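Long-range contacts in alpha,alpha-trehalose-phosphate synthase (UDP-forming) (Burkholderia multivorans, PDB 5UOF), which is a glycosyltransferase of family 20, built on the two-domain GT-B fold: residues L267-D272 / R360-G365; S302-A307 / P342-N347; G365-L370 / G391-S396. All coordinates share one frame; numbering follows the deposited sequence.

Contact 1 (L267-D272 / R360-G365); sequences LVMSVD and RMSQVG. With NA (sodium ion), chain C; EDO (1,2-ethanediol), chain E.
The carbonyl oxygen Leu267 O is gripped by two consecutive backbone amides: Gln363 N donates to it at 3.0 Å, and Val364 N adds a weak bond at 3.3 Å. Gln363 also takes hold of the amide of the same leucine, since its OE1 accepts from Leu267 N at 2.8 Å with the donor close to the extension of the CD=OE1 bond (168°). With CG set beside the backbone N (chi1 -75°) and the chain bent at chi2, the amide folds round to the strand, so that one glutamine clasps Leu267 by main chain and side chain together. A 1,2-ethanediol, presumably a crystallisation additive, lies against this amide, and Gln363 NE2 gives its O2 a weak bond. Further along, Met269 N bonds to Val364 O, and Val268 pairs with Val364 and Met269 with Gly365 as parallel neighbours in the central sheet of the C-terminal Rossmann-like domain of this GT-B protein. The two valines lie side by side on the face covered by helix 416-428. Ser362 CB sits between Leu267 CD2, 3.7 Å away, and Met269 CG at 3.5 Å, whereas Ser362 OG bonds to Phe359 O and Tyr381 OH. Where helix 352-361 ends, Arg360 O at 2.4 Å and Ser362 O at 2.3 Å bind a sodium ion, whose shell is completed by two waters and Gln385 OE1.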
# COMPACT_ATOMS: atom_id res chain seq x y z
N LEU A 267 28.33 4.83 19.92
CA LEU A 267 28.18 5.15 18.51
C LEU A 267 27.03 4.34 17.93
O LEU A 267 27.02 3.11 18.04
CB LEU A 267 29.48 4.86 17.75
CG LEU A 267 29.41 4.90 16.22
CD1 LEU A 267 29.06 6.30 15.72
CD2 LEU A 267 30.74 4.44 15.61
N VAL A 268 26.06 5.04 17.34
CA VAL A 268 24.99 4.44 16.54
C VAL A 268 25.33 4.69 15.08
O VAL A 268 25.54 5.85 14.68
CB VAL A 268 23.62 5.02 16.91
CG1 VAL A 268 22.50 4.35 16.10
CG2 VAL A 268 23.36 4.88 18.40
N MET A 269 25.40 3.63 14.28
CA MET A 269 25.74 3.75 12.86
C MET A 269 24.49 3.52 12.02
O MET A 269 23.68 2.64 12.33
CB MET A 269 26.81 2.73 12.44
CG MET A 269 28.23 3.08 12.82
SD MET A 269 28.88 4.55 12.00
CE MET A 269 28.72 4.06 10.29
N SER A 270 24.39 4.28 10.94
CA SER A 270 23.27 4.21 10.00
C SER A 270 23.83 4.58 8.63
O SER A 270 24.55 5.57 8.50
CB SER A 270 22.14 5.16 10.44
OG SER A 270 21.00 5.09 9.61
N VAL A 271 23.53 3.76 7.61
CA VAL A 271 24.09 3.96 6.27
C VAL A 271 22.97 3.71 5.28
O VAL A 271 22.44 2.59 5.21
CB VAL A 271 25.28 3.03 5.97
CG1 VAL A 271 25.83 3.31 4.60
CG2 VAL A 271 26.40 3.20 7.01
N ASP A 272 22.58 4.74 4.53
CA ASP A 272 21.45 4.64 3.61
C ASP A 272 21.66 5.55 2.41
O ASP A 272 22.06 6.70 2.57
CB ASP A 272 20.12 5.08 4.25
CG ASP A 272 19.77 4.31 5.50
OD1 ASP A 272 20.43 4.50 6.55
OD2 ASP A 272 18.79 3.54 5.45
N ARG A 360 32.04 -2.22 13.17
CA ARG A 360 32.60 -3.00 14.27
C ARG A 360 32.79 -2.14 15.51
O ARG A 360 32.55 -2.59 16.63
CB ARG A 360 33.91 -3.66 13.85
CG ARG A 360 34.45 -4.67 14.89
CD ARG A 360 35.61 -5.44 14.27
NE ARG A 360 36.15 -6.55 15.07
CZ ARG A 360 35.84 -7.84 14.90
NH1 ARG A 360 34.95 -8.20 13.98
NH2 ARG A 360 36.43 -8.78 15.63
N MET A 361 33.22 -0.89 15.33
CA MET A 361 33.45 0.05 16.44
C MET A 361 32.16 0.39 17.15
O MET A 361 32.15 0.64 18.36
CB MET A 361 34.10 1.33 15.91
CG MET A 361 34.33 2.42 16.95
SD MET A 361 34.91 3.99 16.27
CE MET A 361 35.63 3.44 14.73
N SER A 362 31.07 0.44 16.40
CA SER A 362 29.81 0.95 16.94
C SER A 362 29.15 -0.04 17.90
O SER A 362 29.46 -1.23 17.93
CB SER A 362 28.86 1.26 15.80
OG SER A 362 28.35 0.05 15.28
N GLN A 363 28.21 0.48 18.68
CA GLN A 363 27.43 -0.33 19.60
C GLN A 363 26.04 -0.66 19.08
O GLN A 363 25.42 -1.61 19.57
CB GLN A 363 27.30 0.38 20.94
CG GLN A 363 28.58 0.35 21.78
CD GLN A 363 29.65 1.30 21.29
OE1 GLN A 363 29.37 2.37 20.75
NE2 GLN A 363 30.90 0.90 21.48
N VAL A 364 25.51 0.13 18.14
CA VAL A 364 24.16 -0.06 17.60
C VAL A 364 24.24 0.14 16.10
O VAL A 364 24.87 1.09 15.62
CB VAL A 364 23.14 0.92 18.22
CG1 VAL A 364 21.72 0.63 17.68
CG2 VAL A 364 23.16 0.83 19.74
N GLY A 365 23.61 -0.78 15.35
CA GLY A 365 23.34 -0.58 13.95
C GLY A 365 21.87 -0.25 13.80
O GLY A 365 21.00 -1.00 14.24
NA NA C . 30.56 -3.23 17.74
C1 EDO E . 34.12 4.21 20.09
O1 EDO E . 33.79 5.57 20.41
C2 EDO E . 32.83 3.41 20.09
O2 EDO E . 32.12 3.71 21.29
O HOH W 1 31.99 -5.15 18.21
O HOH W 2 30.03 -3.35 20.21

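Contact 2 (S302-A307 / P342-N347); sequences SLVQIA and PIQYLN
Strands 302-306 and 343-346 run parallel, their axes 4.8 Å apart at closest approach, and pair from Leu303 with Ile343 to Ile306 with Leu346. A ladder of five backbone hydrogen bonds runs from Leu303 N and Pro342 O at one end to Ala307 N and Leu346 O at the other. Two side-chain layers clothe it. On one, Leu303 CD2 rests against Ile343 CG1 at 4.1 Å. Gln305 lies alongside Tyr345, with Gln305 CG 3.9 Å from Tyr345 CD1. The amide and ring planes of this pair are turned 71° apart, while Ala307 CB sits at the ring edge, 4.1 Å from Tyr345 CE1. On the other layer Val304 slants across Gln344, its CG2 3.9 Å from OE1, and its second methyl, CG1, meets Leu346 CD1.

Polar groups then fix the ends of these side chains. With CG beside its backbone N and the chain extended beyond, Gln344 carries OE1 back along the strand to a water 2.7 Å away, which in turn accepts from Ser302 OG. At the far end Asn347 ND2 donates to Tyr345 OH at 2.7 Å, nearly in its own amide plane, and also to a water that donates to Ala307 O; the ring hydroxyl is thereby tied to the residues that follow the two strands. The bend of Gln305 at chi2 (73°) lets OE1 bond to Ser270 OG and NE2 to Asp272 OD1.

Strand 343-346 forms the sheet margin within the chain, reached by a beta-alpha-beta crossover through helix 314-335. That helix touches Ile343, helix 280-293 packs on Leu303 and Gln305, and strand 266-271 flanks 301-306 on its other side.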
# COMPACT_ATOMS: atom_id res chain seq x y z
N SER A 302 26.37 9.27 20.04
CA SER A 302 26.21 10.03 18.81
C SER A 302 25.70 9.13 17.71
O SER A 302 26.04 7.95 17.63
CB SER A 302 27.53 10.66 18.34
OG SER A 302 27.97 11.66 19.24
N LEU A 303 24.88 9.71 16.85
CA LEU A 303 24.40 9.02 15.66
C LEU A 303 25.22 9.49 14.47
O LEU A 303 25.34 10.69 14.23
CB LEU A 303 22.91 9.30 15.44
CG LEU A 303 22.34 8.91 14.06
CD1 LEU A 303 22.42 7.41 13.85
CD2 LEU A 303 20.88 9.40 13.96
N VAL A 304 25.82 8.55 13.74
CA VAL A 304 26.49 8.84 12.48
C VAL A 304 25.61 8.29 11.37
O VAL A 304 25.40 7.07 11.29
CB VAL A 304 27.90 8.22 12.44
CG1 VAL A 304 28.49 8.33 11.02
CG2 VAL A 304 28.81 8.94 13.40
N GLN A 305 25.08 9.18 10.54
CA GLN A 305 24.30 8.81 9.36
C GLN A 305 25.15 9.09 8.13
O GLN A 305 25.48 10.24 7.85
CB GLN A 305 22.98 9.59 9.29
CG GLN A 305 22.21 9.33 7.98
CD GLN A 305 21.59 7.96 7.95
OE1 GLN A 305 20.79 7.62 8.82
NE2 GLN A 305 21.95 7.16 6.94
N ILE A 306 25.50 8.03 7.40
CA ILE A 306 26.23 8.14 6.15
C ILE A 306 25.23 7.93 5.03
O ILE A 306 24.40 7.02 5.09
CB ILE A 306 27.38 7.13 6.09
CG1 ILE A 306 28.43 7.48 7.14
CG2 ILE A 306 28.00 7.09 4.68
CD1 ILE A 306 29.42 6.37 7.42
N ALA A 307 25.28 8.81 4.03
CA ALA A 307 24.40 8.73 2.87
C ALA A 307 25.27 8.88 1.63
O ALA A 307 25.63 10.01 1.25
CB ALA A 307 23.30 9.79 2.91
N PRO A 342 25.17 15.83 18.27
CA PRO A 342 24.34 14.61 18.40
C PRO A 342 24.24 13.79 17.13
O PRO A 342 24.33 12.55 17.18
CB PRO A 342 22.98 15.18 18.82
CG PRO A 342 23.32 16.45 19.56
CD PRO A 342 24.55 17.01 18.89
N ILE A 343 24.01 14.42 15.98
CA ILE A 343 23.84 13.72 14.71
C ILE A 343 24.91 14.22 13.75
O ILE A 343 24.90 15.39 13.35
CB ILE A 343 22.44 13.92 14.10
CG1 ILE A 343 21.37 13.34 15.02
CG2 ILE A 343 22.37 13.22 12.73
CD1 ILE A 343 19.94 13.50 14.45
N GLN A 344 25.84 13.33 13.40
CA GLN A 344 26.77 13.59 12.30
C GLN A 344 26.16 13.05 11.03
O GLN A 344 25.96 11.84 10.90
CB GLN A 344 28.12 12.94 12.57
CG GLN A 344 28.77 13.42 13.84
CD GLN A 344 30.03 12.64 14.17
OE1 GLN A 344 30.16 12.08 15.27
NE2 GLN A 344 30.97 12.61 13.23
N TYR A 345 25.84 13.94 10.09
CA TYR A 345 25.15 13.56 8.87
C TYR A 345 26.10 13.83 7.71
O TYR A 345 26.41 14.99 7.41
CB TYR A 345 23.82 14.32 8.74
CG TYR A 345 23.17 14.17 7.40
CD1 TYR A 345 23.17 12.95 6.73
CD2 TYR A 345 22.55 15.26 6.79
CE1 TYR A 345 22.58 12.82 5.50
CE2 TYR A 345 21.96 15.13 5.56
CZ TYR A 345 21.98 13.92 4.92
OH TYR A 345 21.40 13.81 3.69
N LEU A 346 26.57 12.76 7.08
CA LEU A 346 27.69 12.79 6.15
C LEU A 346 27.21 12.35 4.78
O LEU A 346 26.91 11.17 4.57
CB LEU A 346 28.82 11.88 6.65
CG LEU A 346 29.43 12.38 7.96
CD1 LEU A 346 30.23 11.27 8.65
CD2 LEU A 346 30.31 13.59 7.68
N ASN A 347 27.17 13.30 3.84
CA ASN A 347 26.77 13.03 2.46
C ASN A 347 28.02 12.66 1.66
O ASN A 347 28.48 13.38 0.78
CB ASN A 347 26.08 14.25 1.86
CG ASN A 347 24.76 14.56 2.54
OD1 ASN A 347 24.61 15.57 3.23
ND2 ASN A 347 23.79 13.68 2.34
O HOH W 3 29.18 13.32 17.52
O HOH W 4 24.20 12.08 0.25

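Contact 3 (G365-L370 / G391-S396); sequences GYVTPL and GVLVLS
The aromatic ring of Tyr366 meets Val394 obliquely, its CD1 4.3 Å from CG1 of the valine. Leu303 CD1 lies beyond its CD2, near the ring plane, Met419 and Leu423 of helix 416-428 also touch the side chain, and Tyr366 OH is bonded to Arg283 O. The ring thus belongs to the layer between sheet and helix. The two strands themselves are parallel, their directions only 6° apart, and are joined by helix 376-384 in a beta-alpha-beta crossover of the Rossmann-like domain.

Backbone bonds alternate along the pair: Gly365 N to Val392 O, Val394 N to Gly365 O, Val367 N to Val394 O and Ser396 N to Val367 O. Beside Gly365, which brings no side chain to that face, Leu393 places CD1 3.6 Å from Gly365 O. The same methyl meets Val367 CG2 at 3.7 Å, the two side chains crossing at a slant, while Val367 CG1 packs on Leu395 CD1 at 4.2 Å. This layer is covered by the connecting helix, through Val377, Ala378 and Val382. Across the sheet, on the layer of Tyr366, Thr368 CG2 touches Val394 CG1 at 3.9 Å.

Beyond the last bridge, Val367 with Leu395, the chains draw together: the CA atoms of Thr368 and Ser396 are closer than those of any bridged pair, and Ser396 CB approaches Thr368 CA to 3.4 Å, tighter than usual for two carbons. The ring of Pro369 brings CD to 3.9 Å from this same CB. Extension of Ser396 OG away from its own backbone N (chi1 167°) directs the hydroxyl past Thr368, and while accepting a bond from Phe398 N it donates to Pro369 O at 2.7 Å, almost in line with the carbonyl bond (169°).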
# COMPACT_ATOMS: atom_id res chain seq x y z
N GLY A 365 23.61 -0.78 15.35
CA GLY A 365 23.34 -0.58 13.95
C GLY A 365 21.87 -0.25 13.80
O GLY A 365 21.00 -1.00 14.24
N TYR A 366 21.60 0.89 13.17
CA TYR A 366 20.26 1.49 13.16
C TYR A 366 19.76 1.43 11.73
O TYR A 366 20.06 2.30 10.91
CB TYR A 366 20.37 2.90 13.70
CG TYR A 366 19.10 3.67 13.95
CD1 TYR A 366 17.87 3.05 14.08
CD2 TYR A 366 19.16 5.05 14.10
CE1 TYR A 366 16.71 3.81 14.34
CE2 TYR A 366 18.04 5.80 14.36
CZ TYR A 366 16.82 5.19 14.47
OH TYR A 366 15.72 5.97 14.70
N VAL A 367 19.00 0.37 11.42
CA VAL A 367 18.64 0.04 10.04
C VAL A 367 17.13 -0.14 9.94
O VAL A 367 16.62 -1.27 9.97
CB VAL A 367 19.39 -1.23 9.59
CG1 VAL A 367 19.17 -1.49 8.11
CG2 VAL A 367 20.87 -1.13 9.92
N THR A 368 16.39 0.95 9.80
CA THR A 368 14.93 0.89 9.92
C THR A 368 14.24 1.55 8.73
O THR A 368 13.42 2.46 8.90
CB THR A 368 14.50 1.51 11.25
OG1 THR A 368 14.90 2.89 11.30
CG2 THR A 368 15.13 0.76 12.44
N PRO A 369 14.50 1.07 7.51
CA PRO A 369 13.79 1.60 6.34
C PRO A 369 12.30 1.33 6.44
O PRO A 369 11.87 0.34 7.05
CB PRO A 369 14.40 0.84 5.16
CG PRO A 369 14.86 -0.48 5.77
CD PRO A 369 15.38 -0.06 7.14
N LEU A 370 11.51 2.19 5.78
CA LEU A 370 10.06 1.97 5.74
C LEU A 370 9.71 0.72 4.94
O LEU A 370 8.70 0.08 5.22
CB LEU A 370 9.36 3.18 5.13
CG LEU A 370 9.70 4.50 5.82
CD1 LEU A 370 8.89 5.64 5.20
CD2 LEU A 370 9.48 4.39 7.34
N GLY A 391 27.76 -5.42 18.76
CA GLY A 391 26.71 -4.42 18.70
C GLY A 391 25.33 -5.03 18.52
O GLY A 391 25.18 -6.22 18.23
N VAL A 392 24.31 -4.19 18.70
CA VAL A 392 22.91 -4.58 18.62
C VAL A 392 22.32 -4.00 17.35
O VAL A 392 22.50 -2.81 17.07
CB VAL A 392 22.11 -4.08 19.83
CG1 VAL A 392 20.62 -4.43 19.66
CG2 VAL A 392 22.67 -4.67 21.12
N LEU A 393 21.61 -4.83 16.59
CA LEU A 393 20.94 -4.37 15.37
C LEU A 393 19.50 -4.01 15.70
O LEU A 393 18.75 -4.84 16.20
CB LEU A 393 20.98 -5.46 14.30
CG LEU A 393 20.18 -5.18 13.01
CD1 LEU A 393 20.80 -4.03 12.25
CD2 LEU A 393 20.16 -6.43 12.16
N VAL A 394 19.13 -2.77 15.38
CA VAL A 394 17.74 -2.31 15.43
C VAL A 394 17.25 -2.30 14.00
O VAL A 394 17.81 -1.59 13.16
CB VAL A 394 17.62 -0.92 16.07
CG1 VAL A 394 16.19 -0.44 16.02
CG2 VAL A 394 18.10 -0.97 17.53
N LEU A 395 16.21 -3.09 13.71
CA LEU A 395 15.88 -3.44 12.33
C LEU A 395 14.39 -3.25 12.07
O LEU A 395 13.57 -3.71 12.87
CB LEU A 395 16.27 -4.89 12.02
CG LEU A 395 15.99 -5.41 10.61
CD1 LEU A 395 16.75 -4.61 9.59
CD2 LEU A 395 16.39 -6.89 10.49
N SER A 396 14.05 -2.62 10.95
CA SER A 396 12.65 -2.47 10.55
C SER A 396 12.03 -3.81 10.18
O SER A 396 12.62 -4.60 9.43
CB SER A 396 12.56 -1.54 9.34
OG SER A 396 11.26 -1.61 8.75

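How the contacts relate
All three contacts belong to one six-stranded parallel sheet, ordered 343-346, 301-306, 266-271, 364-367, 392-396, 409-411, in the C-terminal domain of the GT-B fold. Contact 1 lies at its middle, its centre about 10 Å from that of contact 2 and about 9 Å from that of contact 3, whereas the centres of contacts 2 and 3 are about 15 Å apart. In sequence, the segments of contact 2 fall between the two segments of contact 1, and contact 3 follows, sharing Gly365 and strand 364-367 with contact 1. The sheet therefore grows outward in both directions from strand 266-271, contact 1 joining its earlier half to its later half.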